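Local coordinates for protein chitin deacetylase 1 (Bombyx mori, PDB 5ZNS) that removes the N-acetyl groups from N-acetyl-D-glucosamine units of chitin, a zinc-dependent hydrolysis that yields chitosan and acetate, at residues S347-G352 with W369-T374; T25-D30 with P180-T185; K57-G62 with A283-I288; D108-S113 with Y149-G154. One frame throughout, in Å; residues are numbered along the deposited sequence.

Contact 1: residues S347-G352 with W369-T374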
loop_
_atom_site.group_PDB
_atom_site.type_symbol
_atom_site.label_atom_id
_atom_site.label_comp_id
_atom_site.label_asym_id
_atom_site.label_seq_id
_atom_site.Cartn_x
_atom_site.Cartn_y
_atom_site.Cartn_z
ATOM N N SER A 347 0.569 26.147 -12.739
ATOM C CA SER A 347 -0.870 25.927 -12.835
ATOM C C SER A 347 -1.619 26.919 -11.959
ATOM O O SER A 347 -1.226 27.169 -10.817
ATOM C CB SER A 347 -1.261 24.502 -12.427
ATOM O OG SER A 347 -2.669 24.411 -12.225
ATOM N N LYS A 348 -2.712 27.468 -12.502
ATOM C CA LYS A 348 -3.603 28.322 -11.719
ATOM C C LYS A 348 -4.119 27.616 -10.469
ATOM O O LYS A 348 -4.520 28.283 -9.510
ATOM C CB LYS A 348 -4.802 28.773 -12.580
ATOM C CG LYS A 348 -5.807 27.638 -12.842
ATOM C CD LYS A 348 -6.736 27.901 -14.030
ATOM C CE LYS A 348 -7.200 29.338 -14.094
ATOM N NZ LYS A 348 -8.418 29.445 -14.944
ATOM N N GLU A 349 -4.122 26.278 -10.458
ATOM C CA GLU A 349 -4.631 25.528 -9.316
ATOM C C GLU A 349 -3.623 25.433 -8.184
ATOM O O GLU A 349 -4.025 25.232 -7.036
ATOM C CB GLU A 349 -5.038 24.113 -9.742
ATOM C CG GLU A 349 -6.142 24.042 -10.790
ATOM C CD GLU A 349 -6.507 22.607 -11.127
ATOM O OE1 GLU A 349 -7.039 21.911 -10.235
ATOM O OE2 GLU A 349 -6.242 22.168 -12.271
ATOM N N VAL A 350 -2.333 25.553 -8.477
ATOM C CA VAL A 350 -1.311 25.639 -7.436
ATOM C C VAL A 350 -0.665 27.018 -7.562
ATOM O O VAL A 350 0.474 27.151 -8.028
ATOM C CB VAL A 350 -0.326 24.454 -7.521
ATOM C CG1 VAL A 350 -1.096 23.158 -7.421
ATOM C CG2 VAL A 350 0.431 24.424 -8.841
ATOM N N PRO A 351 -1.363 28.076 -7.156
ATOM C CA PRO A 351 -0.918 29.436 -7.499
ATOM C C PRO A 351 0.449 29.771 -6.913
ATOM O O PRO A 351 0.723 29.527 -5.734
ATOM C CB PRO A 351 -2.021 30.326 -6.911
ATOM C CG PRO A 351 -2.665 29.487 -5.840
ATOM C CD PRO A 351 -2.611 28.081 -6.371
ATOM N N GLY A 352 1.311 30.334 -7.759
ATOM C CA GLY A 352 2.609 30.826 -7.357
ATOM C C GLY A 352 3.747 29.844 -7.548
ATOM O O GLY A 352 4.870 30.255 -7.869
ATOM N N TRP A 369 -3.213 18.795 -12.018
ATOM C CA TRP A 369 -3.808 18.950 -10.692
ATOM C C TRP A 369 -5.257 18.481 -10.767
ATOM O O TRP A 369 -5.686 17.913 -11.775
ATOM C CB TRP A 369 -3.702 20.399 -10.196
ATOM C CG TRP A 369 -3.705 20.541 -8.703
ATOM C CD1 TRP A 369 -4.700 21.083 -7.931
ATOM C CD2 TRP A 369 -2.661 20.150 -7.796
ATOM N NE1 TRP A 369 -4.342 21.040 -6.606
ATOM C CE2 TRP A 369 -3.097 20.481 -6.495
ATOM C CE3 TRP A 369 -1.405 19.552 -7.958
ATOM C CZ2 TRP A 369 -2.323 20.231 -5.361
ATOM C CZ3 TRP A 369 -0.639 19.308 -6.835
ATOM C CH2 TRP A 369 -1.099 19.644 -5.550
ATOM N N LEU A 370 -6.021 18.766 -9.703
ATOM C CA LEU A 370 -7.354 18.186 -9.509
ATOM C C LEU A 370 -8.243 18.313 -10.743
ATOM O O LEU A 370 -8.861 17.335 -11.179
ATOM C CB LEU A 370 -8.051 18.855 -8.322
ATOM C CG LEU A 370 -7.854 18.323 -6.910
ATOM C CD1 LEU A 370 -8.785 19.095 -6.005
ATOM C CD2 LEU A 370 -8.135 16.829 -6.839
ATOM N N ASN A 371 -8.355 19.521 -11.290
ATOM C CA ASN A 371 -9.296 19.798 -12.368
ATOM C C ASN A 371 -8.711 19.537 -13.748
ATOM O O ASN A 371 -9.420 19.690 -14.748
ATOM C CB ASN A 371 -9.785 21.250 -12.282
ATOM C CG ASN A 371 -10.579 21.531 -11.002
ATOM O OD1 ASN A 371 -11.278 20.663 -10.487
ATOM N ND2 ASN A 371 -10.469 22.753 -10.493
ATOM N N ASP A 372 -7.452 19.133 -13.832
ATOM C CA ASP A 372 -6.804 18.878 -15.111
ATOM C C ASP A 372 -5.712 17.837 -14.889
ATOM O O ASP A 372 -4.519 18.168 -14.907
ATOM C CB ASP A 372 -6.242 20.182 -15.693
ATOM C CG ASP A 372 -5.713 20.025 -17.116
ATOM O OD1 ASP A 372 -5.975 18.978 -17.748
ATOM O OD2 ASP A 372 -5.018 20.951 -17.601
ATOM N N PRO A 373 -6.076 16.571 -14.669
ATOM C CA PRO A 373 -5.045 15.562 -14.364
ATOM C C PRO A 373 -4.109 15.280 -15.525
ATOM O O PRO A 373 -2.976 14.839 -15.290
ATOM C CB PRO A 373 -5.856 14.306 -13.991
ATOM C CG PRO A 373 -7.298 14.666 -14.104
ATOM C CD PRO A 373 -7.433 15.997 -14.755
ATOM N N THR A 374 -4.544 15.497 -16.772
ATOM C CA THR A 374 -3.643 15.308 -17.905
ATOM C C THR A 374 -2.707 16.489 -18.122
ATOM O O THR A 374 -1.758 16.371 -18.909
ATOM C CB THR A 374 -4.432 15.050 -19.202
ATOM O OG1 THR A 374 -5.218 16.199 -19.537
ATOM C CG2 THR A 374 -5.367 13.831 -19.055
#
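Glu349 and Trp369 face each other from two type I beta turns, Ser347 to Val350 and Trp369 to Asp372, their CA atoms 6.8 Å apart. The first turn lies in the loop between strands 341-345 and 355-359 of a small antiparallel hairpin; an ST turn, in which Ser347 OG accepts from Glu349 N, braces it. With its chain extended beyond CG (chi2 -179°), Glu349 reaches into the second turn, where Glu349 OE1 takes the N-H of Asn371 N at 2.9 Å. That bond is nearly straight (167°) and meets the syn side of the carboxylate. Glu349 OE1 also sits at the indole edge, 3.4 Å from Trp369 CD1, with the carboxylate plane almost perpendicular to the ring. Val350 covers a face instead: CG1 stands over the six-membered ring of Trp369, 3.4 Å from its centroid, a CH-pi contact. Without the indole, as with an alanine here, the Val350 methyl would probably lose its aromatic floor and a gap would open beside Thr104. The Trp369 side chain lies about 7 Å from that of the zinc ligand His105, which places this C-terminal loop near the metal site. The bond to Asn371 probably fixes the carboxylate's rotation, while Val350 steadies the ring.

Contact 2: residues T25-D30 with P180-T185. Unlike the reference sequence in segment 180-185: Pro180 (reference Arg), Trp182 (reference Cys).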
loop_
_atom_site.group_PDB
_atom_site.type_symbol
_atom_site.label_atom_id
_atom_site.label_comp_id
_atom_site.label_asym_id
_atom_site.label_seq_id
_atom_site.Cartn_x
_atom_site.Cartn_y
_atom_site.Cartn_z
ATOM N N THR A 25 -9.995 -13.252 11.263
ATOM C CA THR A 25 -8.756 -13.945 11.590
ATOM C C THR A 25 -8.601 -15.282 10.876
ATOM O O THR A 25 -7.531 -15.890 10.969
ATOM C CB THR A 25 -8.644 -14.175 13.109
ATOM O OG1 THR A 25 -9.766 -14.939 13.577
ATOM C CG2 THR A 25 -8.596 -12.845 13.868
ATOM N N VAL A 26 -9.624 -15.746 10.161
ATOM C CA VAL A 26 -9.588 -17.060 9.526
ATOM C C VAL A 26 -8.745 -16.991 8.257
ATOM O O VAL A 26 -8.772 -15.997 7.517
ATOM C CB VAL A 26 -11.019 -17.554 9.239
ATOM C CG1 VAL A 26 -11.018 -18.802 8.351
ATOM C CG2 VAL A 26 -11.751 -17.839 10.554
ATOM N N ILE A 27 -7.973 -18.044 8.014
ATOM C CA ILE A 27 -7.075 -18.126 6.869
ATOM C C ILE A 27 -7.890 -18.440 5.619
ATOM O O ILE A 27 -8.814 -19.258 5.676
ATOM C CB ILE A 27 -5.980 -19.176 7.115
ATOM C CG1 ILE A 27 -5.162 -18.807 8.354
ATOM C CG2 ILE A 27 -5.096 -19.334 5.890
ATOM C CD1 ILE A 27 -4.106 -19.838 8.738
ATOM N N PRO A 28 -7.605 -17.806 4.485
ATOM C CA PRO A 28 -8.310 -18.156 3.247
ATOM C C PRO A 28 -8.120 -19.624 2.888
ATOM O O PRO A 28 -7.046 -20.198 3.086
ATOM C CB PRO A 28 -7.665 -17.236 2.200
ATOM C CG PRO A 28 -7.168 -16.066 2.989
ATOM C CD PRO A 28 -6.756 -16.615 4.325
ATOM N N GLY A 29 -9.186 -20.230 2.364
ATOM C CA GLY A 29 -9.150 -21.625 1.968
ATOM C C GLY A 29 -8.953 -22.611 3.097
ATOM O O GLY A 29 -8.702 -23.789 2.829
ATOM N N ASP A 30 -9.062 -22.164 4.351
ATOM C CA ASP A 30 -8.781 -22.972 5.534
ATOM C C ASP A 30 -7.516 -23.811 5.386
ATOM O O ASP A 30 -7.476 -24.967 5.818
ATOM C CB ASP A 30 -9.969 -23.876 5.876
ATOM C CG ASP A 30 -10.150 -24.046 7.377
ATOM O OD1 ASP A 30 -10.179 -23.016 8.088
ATOM O OD2 ASP A 30 -10.257 -25.203 7.842
ATOM N N PRO A 180 -3.761 -11.095 14.474
ATOM C CA PRO A 180 -4.085 -9.995 13.555
ATOM C C PRO A 180 -5.038 -10.467 12.466
ATOM O O PRO A 180 -5.305 -11.660 12.309
ATOM C CB PRO A 180 -2.722 -9.591 12.988
ATOM C CG PRO A 180 -1.902 -10.845 13.086
ATOM C CD PRO A 180 -2.353 -11.519 14.355
ATOM N N LEU A 181 -5.558 -9.509 11.703
ATOM C CA LEU A 181 -6.602 -9.790 10.725
ATOM C C LEU A 181 -6.031 -9.965 9.322
ATOM O O LEU A 181 -5.065 -9.303 8.930
ATOM C CB LEU A 181 -7.657 -8.676 10.704
ATOM C CG LEU A 181 -8.257 -8.121 12.001
ATOM C CD1 LEU A 181 -9.570 -7.404 11.678
ATOM C CD2 LEU A 181 -8.487 -9.203 13.044
ATOM N N TRP A 182 -6.646 -10.878 8.575
ATOM C CA TRP A 182 -6.403 -11.061 7.156
ATOM C C TRP A 182 -7.206 -10.027 6.375
ATOM O O TRP A 182 -8.177 -9.472 6.891
ATOM C CB TRP A 182 -6.820 -12.471 6.723
ATOM C CG TRP A 182 -5.788 -13.533 6.964
ATOM C CD1 TRP A 182 -5.514 -14.161 8.149
ATOM C CD2 TRP A 182 -4.903 -14.105 5.994
ATOM N NE1 TRP A 182 -4.507 -15.080 7.977
ATOM C CE2 TRP A 182 -4.118 -15.069 6.661
ATOM C CE3 TRP A 182 -4.695 -13.892 4.624
ATOM C CZ2 TRP A 182 -3.140 -15.818 6.008
ATOM C CZ3 TRP A 182 -3.724 -14.646 3.973
ATOM C CH2 TRP A 182 -2.960 -15.595 4.666
ATOM N N PRO A 183 -6.848 -9.764 5.120
ATOM C CA PRO A 183 -7.677 -8.869 4.301
ATOM C C PRO A 183 -9.098 -9.407 4.159
ATOM O O PRO A 183 -9.375 -10.586 4.388
ATOM C CB PRO A 183 -6.948 -8.838 2.949
ATOM C CG PRO A 183 -5.510 -9.145 3.310
ATOM C CD PRO A 183 -5.610 -10.167 4.425
ATOM N N TYR A 184 -10.013 -8.513 3.785
ATOM C CA TYR A 184 -11.412 -8.879 3.614
ATOM C C TYR A 184 -12.029 -7.989 2.544
ATOM O O TYR A 184 -11.558 -6.874 2.298
ATOM C CB TYR A 184 -12.192 -8.761 4.936
ATOM C CG TYR A 184 -12.047 -7.426 5.629
ATOM C CD1 TYR A 184 -12.887 -6.363 5.307
ATOM C CD2 TYR A 184 -11.071 -7.219 6.601
ATOM C CE1 TYR A 184 -12.766 -5.140 5.929
ATOM C CE2 TYR A 184 -10.943 -5.994 7.233
ATOM C CZ TYR A 184 -11.795 -4.957 6.887
ATOM O OH TYR A 184 -11.689 -3.731 7.499
ATOM N N THR A 185 -13.068 -8.501 1.885
ATOM C CA THR A 185 -13.836 -7.683 0.957
ATOM C C THR A 185 -14.923 -6.930 1.714
ATOM O O THR A 185 -15.249 -7.255 2.856
ATOM C CB THR A 185 -14.455 -8.529 -0.159
ATOM O OG1 THR A 185 -15.347 -9.497 0.400
ATOM C CG2 THR A 185 -13.370 -9.251 -0.941
#
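Trp182 buries more surface here than any other residue, and Pro28 sets CD over one of its faces, 3.5 Å from the centroid of the six-membered ring and 14° off the normal, in a CH-pi contact. Pro28 CG follows along the same face, 3.7 Å from Trp182 CE3. Ile27 continues this cover over the five-membered ring with its CA, 4.3 Å from that centroid, while Ile27 CG2 reaches Trp182 CZ2 at 4.0 Å. CG of the tryptophan is anti to its own carbonyl carbon (chi1 -83°), which carries the indole out to the 25-30 loop. Trp182, like Pro180, differs from the reference sequence. The contact brings the loop leading into strand 38-44, one of the parallel strands of the CE4 fold, a distorted (beta/alpha) barrel, against the chain entering strand 184-185. Thr25, second in buried area, works at the other end. Thr25 CG2 lies 3.7 Å from Leu181 CD2 and 3.8 Å from Pro180 O, the latter a methyl against a backbone oxygen. No hydrogen bond joins the two segments directly; Asn261 bridges them, its ND2 donating to both Thr25 O and Pro180 O and its backbone O accepting from Trp182 NE1.

Contact 3: residues K57-G62 with A283-I288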
loop_
_atom_site.group_PDB
_atom_site.type_symbol
_atom_site.label_atom_id
_atom_site.label_comp_id
_atom_site.label_asym_id
_atom_site.label_seq_id
_atom_site.Cartn_x
_atom_site.Cartn_y
_atom_site.Cartn_z
ATOM N N LYS A 57 16.822 2.165 -4.270
ATOM C CA LYS A 57 17.824 1.360 -4.960
ATOM C C LYS A 57 18.666 0.573 -3.966
ATOM O O LYS A 57 19.003 -0.591 -4.207
ATOM C CB LYS A 57 18.713 2.264 -5.820
ATOM C CG LYS A 57 19.240 1.631 -7.093
ATOM C CD LYS A 57 19.587 2.694 -8.123
ATOM C CE LYS A 57 18.331 3.320 -8.715
ATOM N NZ LYS A 57 18.647 4.496 -9.572
ATOM N N GLU A 58 19.003 1.192 -2.833
ATOM C CA GLU A 58 19.787 0.501 -1.817
ATOM C C GLU A 58 19.007 -0.659 -1.203
ATOM O O GLU A 58 19.588 -1.708 -0.900
ATOM C CB GLU A 58 20.231 1.490 -0.738
ATOM C CG GLU A 58 21.035 0.871 0.393
ATOM C CD GLU A 58 21.489 1.897 1.421
ATOM O OE1 GLU A 58 21.370 3.114 1.149
ATOM O OE2 GLU A 58 21.968 1.483 2.503
ATOM N N ILE A 59 17.696 -0.496 -1.010
ATOM C CA ILE A 59 16.889 -1.572 -0.431
ATOM C C ILE A 59 16.581 -2.636 -1.476
ATOM O O ILE A 59 16.824 -3.832 -1.272
ATOM C CB ILE A 59 15.589 -1.016 0.174
ATOM C CG1 ILE A 59 15.893 0.008 1.269
ATOM C CG2 ILE A 59 14.749 -2.166 0.742
ATOM C CD1 ILE A 59 14.649 0.680 1.827
ATOM N N PHE A 60 16.017 -2.217 -2.601
ATOM C CA PHE A 60 15.571 -3.135 -3.641
ATOM C C PHE A 60 16.643 -3.205 -4.725
ATOM O O PHE A 60 16.508 -2.699 -5.839
ATOM C CB PHE A 60 14.209 -2.697 -4.160
ATOM C CG PHE A 60 13.192 -2.546 -3.065
ATOM C CD1 PHE A 60 12.614 -3.666 -2.489
ATOM C CD2 PHE A 60 12.867 -1.297 -2.563
ATOM C CE1 PHE A 60 11.694 -3.541 -1.461
ATOM C CE2 PHE A 60 11.955 -1.162 -1.538
ATOM C CZ PHE A 60 11.369 -2.289 -0.980
ATOM N N ASN A 61 17.739 -3.852 -4.338
ATOM C CA ASN A 61 18.996 -3.807 -5.064
ATOM C C ASN A 61 19.145 -4.940 -6.072
ATOM O O ASN A 61 20.223 -5.097 -6.652
ATOM C CB ASN A 61 20.165 -3.818 -4.067
ATOM C CG ASN A 61 20.199 -5.076 -3.211
ATOM O OD1 ASN A 61 19.412 -6.011 -3.403
ATOM N ND2 ASN A 61 21.127 -5.104 -2.257
ATOM N N GLY A 62 18.093 -5.719 -6.303
ATOM C CA GLY A 62 18.170 -6.826 -7.228
ATOM C C GLY A 62 18.895 -8.047 -6.709
ATOM O O GLY A 62 19.054 -9.015 -7.462
ATOM N N ALA A 283 19.193 -1.138 10.696
ATOM C CA ALA A 283 18.483 -2.210 11.380
ATOM C C ALA A 283 17.464 -2.872 10.457
ATOM O O ALA A 283 17.265 -4.089 10.513
ATOM C CB ALA A 283 17.804 -1.670 12.639
ATOM N N PHE A 284 16.810 -2.082 9.605
ATOM C CA PHE A 284 15.813 -2.621 8.688
ATOM C C PHE A 284 16.446 -3.590 7.695
ATOM O O PHE A 284 15.967 -4.714 7.508
ATOM C CB PHE A 284 15.129 -1.473 7.946
ATOM C CG PHE A 284 13.980 -1.903 7.089
ATOM C CD1 PHE A 284 13.000 -2.738 7.596
ATOM C CD2 PHE A 284 13.875 -1.473 5.784
ATOM C CE1 PHE A 284 11.935 -3.137 6.812
ATOM C CE2 PHE A 284 12.806 -1.863 4.996
ATOM C CZ PHE A 284 11.837 -2.698 5.514
ATOM N N LEU A 285 17.503 -3.145 7.015
ATOM C CA LEU A 285 18.180 -4.006 6.056
ATOM C C LEU A 285 18.747 -5.246 6.738
ATOM O O LEU A 285 18.610 -6.364 6.228
ATOM C CB LEU A 285 19.281 -3.229 5.339
ATOM C CG LEU A 285 18.763 -2.122 4.429
ATOM C CD1 LEU A 285 19.894 -1.529 3.594
ATOM C CD2 LEU A 285 17.651 -2.671 3.543
ATOM N N TYR A 286 19.397 -5.062 7.893
ATOM C CA TYR A 286 19.896 -6.201 8.659
ATOM C C TYR A 286 18.778 -7.186 8.951
ATOM O O TYR A 286 18.957 -8.402 8.818
ATOM C CB TYR A 286 20.536 -5.724 9.970
ATOM C CG TYR A 286 21.109 -6.845 10.828
ATOM C CD1 TYR A 286 20.297 -7.592 11.682
ATOM C CD2 TYR A 286 22.459 -7.158 10.781
ATOM C CE1 TYR A 286 20.818 -8.617 12.455
ATOM C CE2 TYR A 286 22.989 -8.184 11.552
ATOM C CZ TYR A 286 22.169 -8.912 12.382
ATOM O OH TYR A 286 22.717 -9.929 13.142
ATOM N N TRP A 287 17.612 -6.672 9.349
ATOM C CA TRP A 287 16.481 -7.536 9.665
ATOM C C TRP A 287 15.960 -8.244 8.422
ATOM O O TRP A 287 15.685 -9.450 8.462
ATOM C CB TRP A 287 15.374 -6.717 10.320
ATOM C CG TRP A 287 14.164 -7.516 10.652
ATOM C CD1 TRP A 287 13.962 -8.272 11.771
ATOM C CD2 TRP A 287 12.975 -7.643 9.861
ATOM N NE1 TRP A 287 12.724 -8.865 11.721
ATOM C CE2 TRP A 287 12.096 -8.493 10.561
ATOM C CE3 TRP A 287 12.569 -7.118 8.628
ATOM C CZ2 TRP A 287 10.832 -8.830 10.074
ATOM C CZ3 TRP A 287 11.310 -7.455 8.145
ATOM C CH2 TRP A 287 10.462 -8.308 8.865
ATOM N N ILE A 288 15.806 -7.508 7.315
ATOM C CA ILE A 288 15.346 -8.116 6.070
ATOM C C ILE A 288 16.273 -9.256 5.672
ATOM O O ILE A 288 15.825 -10.369 5.376
ATOM C CB ILE A 288 15.251 -7.064 4.948
ATOM C CG1 ILE A 288 14.014 -6.182 5.111
ATOM C CG2 ILE A 288 15.180 -7.736 3.597
ATOM C CD1 ILE A 288 14.001 -5.017 4.121
#
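Leu285 reaches across to the end of helix 53-59 and divides its two methyls between neighbouring residues there. Leu285 CD2 lies 3.9 Å from Ile59 CG1 and 4.1 Å from Ile59 CG2, so it rests against both branches of the isoleucine. Leu285 CD1 goes to Glu58, meeting Glu58 OE2 at 3.8 Å, an apolar methyl beside a carboxylate oxygen. Glu58 gets there by a fully stretched chain: CG is anti to the backbone N (chi1 179°), and the side chain crosses Leu285 at about a right angle. Ile59 has chi2 at 175°, which extends Ile59 CD1 to the edge of the Phe284 ring, 4.5 Å from Phe284 CE2. On the other branch, Ile59 CG2 comes to 4.5 Å from Ile288 CD1 and also lies over the ring of Phe60, the first residue to leave helical backbone angles. The packing is wholly van der Waals. Leu281, one turn earlier on helix 278-294, extends it toward Glu58 and Ile59, and Arg64 touches Leu285 and Ile288. Behind it, Phe284 touches Ile42 of strand 38-44 and Phe246 and Leu250 of helix 243-258, so the two helices meet beside the parallel sheet.

Contact 4: residues D108-S113 with Y149-G154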
loop_
_atom_site.group_PDB
_atom_site.type_symbol
_atom_site.label_atom_id
_atom_site.label_comp_id
_atom_site.label_asym_id
_atom_site.label_seq_id
_atom_site.Cartn_x
_atom_site.Cartn_y
_atom_site.Cartn_z
ATOM N N ASP A 108 -6.126 18.868 5.292
ATOM C CA ASP A 108 -7.281 18.970 6.178
ATOM C C ASP A 108 -7.905 17.591 6.345
ATOM O O ASP A 108 -8.557 17.085 5.429
ATOM C CB ASP A 108 -8.274 19.968 5.588
ATOM C CG ASP A 108 -9.458 20.237 6.492
ATOM O OD1 ASP A 108 -9.584 19.595 7.558
ATOM O OD2 ASP A 108 -10.269 21.108 6.123
ATOM N N GLU A 109 -7.721 16.990 7.521
ATOM C CA GLU A 109 -8.261 15.653 7.752
ATOM C C GLU A 109 -9.780 15.635 7.682
ATOM O O GLU A 109 -10.374 14.597 7.364
ATOM C CB GLU A 109 -7.784 15.121 9.101
ATOM C CG GLU A 109 -6.286 14.880 9.155
ATOM C CD GLU A 109 -5.857 14.136 10.397
ATOM O OE1 GLU A 109 -6.716 13.488 11.027
ATOM O OE2 GLU A 109 -4.655 14.195 10.730
ATOM N N ARG A 110 -10.422 16.772 7.960
ATOM C CA ARG A 110 -11.877 16.837 7.886
ATOM C C ARG A 110 -12.364 16.799 6.445
ATOM O O ARG A 110 -13.495 16.369 6.187
ATOM C CB ARG A 110 -12.379 18.099 8.589
ATOM C CG ARG A 110 -12.857 17.876 10.016
ATOM C CD ARG A 110 -13.944 16.807 10.079
ATOM N NE ARG A 110 -13.418 15.510 10.501
ATOM C CZ ARG A 110 -14.173 14.490 10.890
ATOM N NH1 ARG A 110 -15.492 14.612 10.914
ATOM N NH2 ARG A 110 -13.610 13.347 11.253
ATOM N N PHE A 111 -11.540 17.248 5.497
ATOM C CA PHE A 111 -11.943 17.182 4.096
ATOM C C PHE A 111 -12.115 15.735 3.651
ATOM O O PHE A 111 -13.100 15.387 2.990
ATOM C CB PHE A 111 -10.923 17.898 3.211
ATOM C CG PHE A 111 -10.902 17.393 1.792
ATOM C CD1 PHE A 111 -11.804 17.873 0.863
ATOM C CD2 PHE A 111 -10.000 16.417 1.402
ATOM C CE1 PHE A 111 -11.794 17.402 -0.434
ATOM C CE2 PHE A 111 -9.990 15.935 0.116
ATOM C CZ PHE A 111 -10.878 16.427 -0.810
ATOM N N TRP A 112 -11.163 14.870 4.012
ATOM C CA TRP A 112 -11.252 13.473 3.595
ATOM C C TRP A 112 -12.439 12.769 4.238
ATOM O O TRP A 112 -13.177 12.046 3.560
ATOM C CB TRP A 112 -9.948 12.746 3.921
ATOM C CG TRP A 112 -8.813 13.325 3.178
ATOM C CD1 TRP A 112 -7.855 14.162 3.664
ATOM C CD2 TRP A 112 -8.537 13.157 1.784
ATOM N NE1 TRP A 112 -6.989 14.515 2.660
ATOM C CE2 TRP A 112 -7.383 13.905 1.496
ATOM C CE3 TRP A 112 -9.145 12.426 0.755
ATOM C CZ2 TRP A 112 -6.826 13.958 0.215
ATOM C CZ3 TRP A 112 -8.592 12.477 -0.513
ATOM C CH2 TRP A 112 -7.446 13.239 -0.772
ATOM N N SER A 113 -12.646 12.964 5.542
ATOM C CA SER A 113 -13.724 12.265 6.230
ATOM C C SER A 113 -15.106 12.708 5.753
ATOM O O SER A 113 -16.065 11.946 5.897
ATOM C CB SER A 113 -13.600 12.465 7.746
ATOM O OG SER A 113 -12.366 11.971 8.252
ATOM N N TYR A 149 -3.234 10.603 5.476
ATOM C CA TYR A 149 -3.447 10.577 6.931
ATOM C C TYR A 149 -4.356 9.428 7.355
ATOM O O TYR A 149 -4.893 9.429 8.469
ATOM C CB TYR A 149 -3.984 11.923 7.442
ATOM C CG TYR A 149 -3.206 13.073 6.865
ATOM C CD1 TYR A 149 -1.981 13.454 7.408
ATOM C CD2 TYR A 149 -3.656 13.731 5.731
ATOM C CE1 TYR A 149 -1.243 14.493 6.847
ATOM C CE2 TYR A 149 -2.930 14.769 5.165
ATOM C CZ TYR A 149 -1.728 15.142 5.724
ATOM O OH TYR A 149 -1.018 16.163 5.140
ATOM N N LEU A 150 -4.507 8.441 6.470
ATOM C CA LEU A 150 -5.351 7.278 6.711
ATOM C C LEU A 150 -6.764 7.694 7.115
ATOM O O LEU A 150 -7.385 7.095 7.997
ATOM C CB LEU A 150 -4.717 6.357 7.759
ATOM C CG LEU A 150 -3.241 6.008 7.521
ATOM C CD1 LEU A 150 -2.669 5.138 8.648
ATOM C CD2 LEU A 150 -3.066 5.312 6.165
ATOM N N ARG A 151 -7.281 8.736 6.464
ATOM C CA ARG A 151 -8.638 9.212 6.719
ATOM C C ARG A 151 -9.595 8.442 5.819
ATOM O O ARG A 151 -9.631 8.667 4.607
ATOM C CB ARG A 151 -8.756 10.715 6.474
ATOM C CG ARG A 151 -7.807 11.563 7.291
ATOM C CD ARG A 151 -7.995 11.326 8.775
ATOM N NE ARG A 151 -9.363 11.563 9.221
ATOM C CZ ARG A 151 -9.782 11.301 10.453
ATOM N NH1 ARG A 151 -8.931 10.800 11.335
ATOM N NH2 ARG A 151 -11.039 11.535 10.807
ATOM N N VAL A 152 -10.367 7.528 6.414
ATOM C CA VAL A 152 -11.371 6.786 5.662
ATOM C C VAL A 152 -12.528 7.716 5.303
ATOM O O VAL A 152 -12.875 8.635 6.056
ATOM C CB VAL A 152 -11.862 5.571 6.472
ATOM C CG1 VAL A 152 -12.747 4.670 5.621
ATOM C CG2 VAL A 152 -10.683 4.785 7.035
ATOM N N GLY A 153 -13.127 7.484 4.135
ATOM C CA GLY A 153 -14.184 8.355 3.660
ATOM C C GLY A 153 -15.567 7.739 3.684
ATOM O O GLY A 153 -16.291 7.813 2.687
ATOM N N GLY A 154 -15.949 7.135 4.809
ATOM C CA GLY A 154 -17.256 6.516 4.946
ATOM C C GLY A 154 -17.640 5.654 3.762
ATOM O O GLY A 154 -16.813 4.899 3.247
#
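Arg151 grips Ser113 side-on, with Arg151 NE and NH2 both donating to Ser113 OG at 3.2 and 2.9 Å. The hydroxyl lies in the guanidinium plane, and the chain reaches it by folding back, chi2 -58° and chi3 -56°. This is the close-packed half of the contact. Trp112 CB sits 3.5 Å from Arg151 CB, and beyond them the chain passes the helix at Gly153, where Gly153 CA is 3.8 Å from Trp112 O. Asp108 N-caps this helix, 109-114, through a bond from Arg110 N. The outer half is looser. Glu109 OE1 is 3.5 Å from Arg151 NH1 but well out of the guanidinium plane, so the salt bridge is one of charge without a directed N-H. Glu109 OE2 comes only to 4.1 Å from Tyr149 CB. Tyr149, which ends the RxPY motif of CE4 enzymes, packs edge-to-face on the zinc ligand His105. Arg110, poorly ordered, hangs on this solvent side and donates to Leu198 O. Putting a leucine at Arg151 would probably leave Ser113 OG without its two donors, strip Glu109 of its counter-charge, and cost Asn197 O the N-H it receives from NH1. One buried cation thus ties helix 109-114, the 149-154 loop and the Asn197 backbone together; Arg110 brings a second positive charge near it, and Glu109 with the carbonyls of Asn197 and Leu198 probably offsets the pair.

From the N terminus, contact 2 opens first at 25-30, before strand 38-44 begins the parallel sheet, and contact 3 opens at 57-62. Contact 4 then opens and closes within both their loops, joining helix 109-114 to the loop whose Tyr149 lies near the zinc. Contact 2 closes at strand 184-185 of the mixed sheet, and contact 3 closes at 283-288, tying helix 53-59 to helix 278-294, so these two cross. Only afterwards does contact 1 form, a short local loop joining the C-terminal hairpin to the segment after it. Contacts 3 and 4 lie on opposite sides of the chain's centre, as do 1 and 2, while contacts 1 and 4 approach to about 6 Å between nearest atoms.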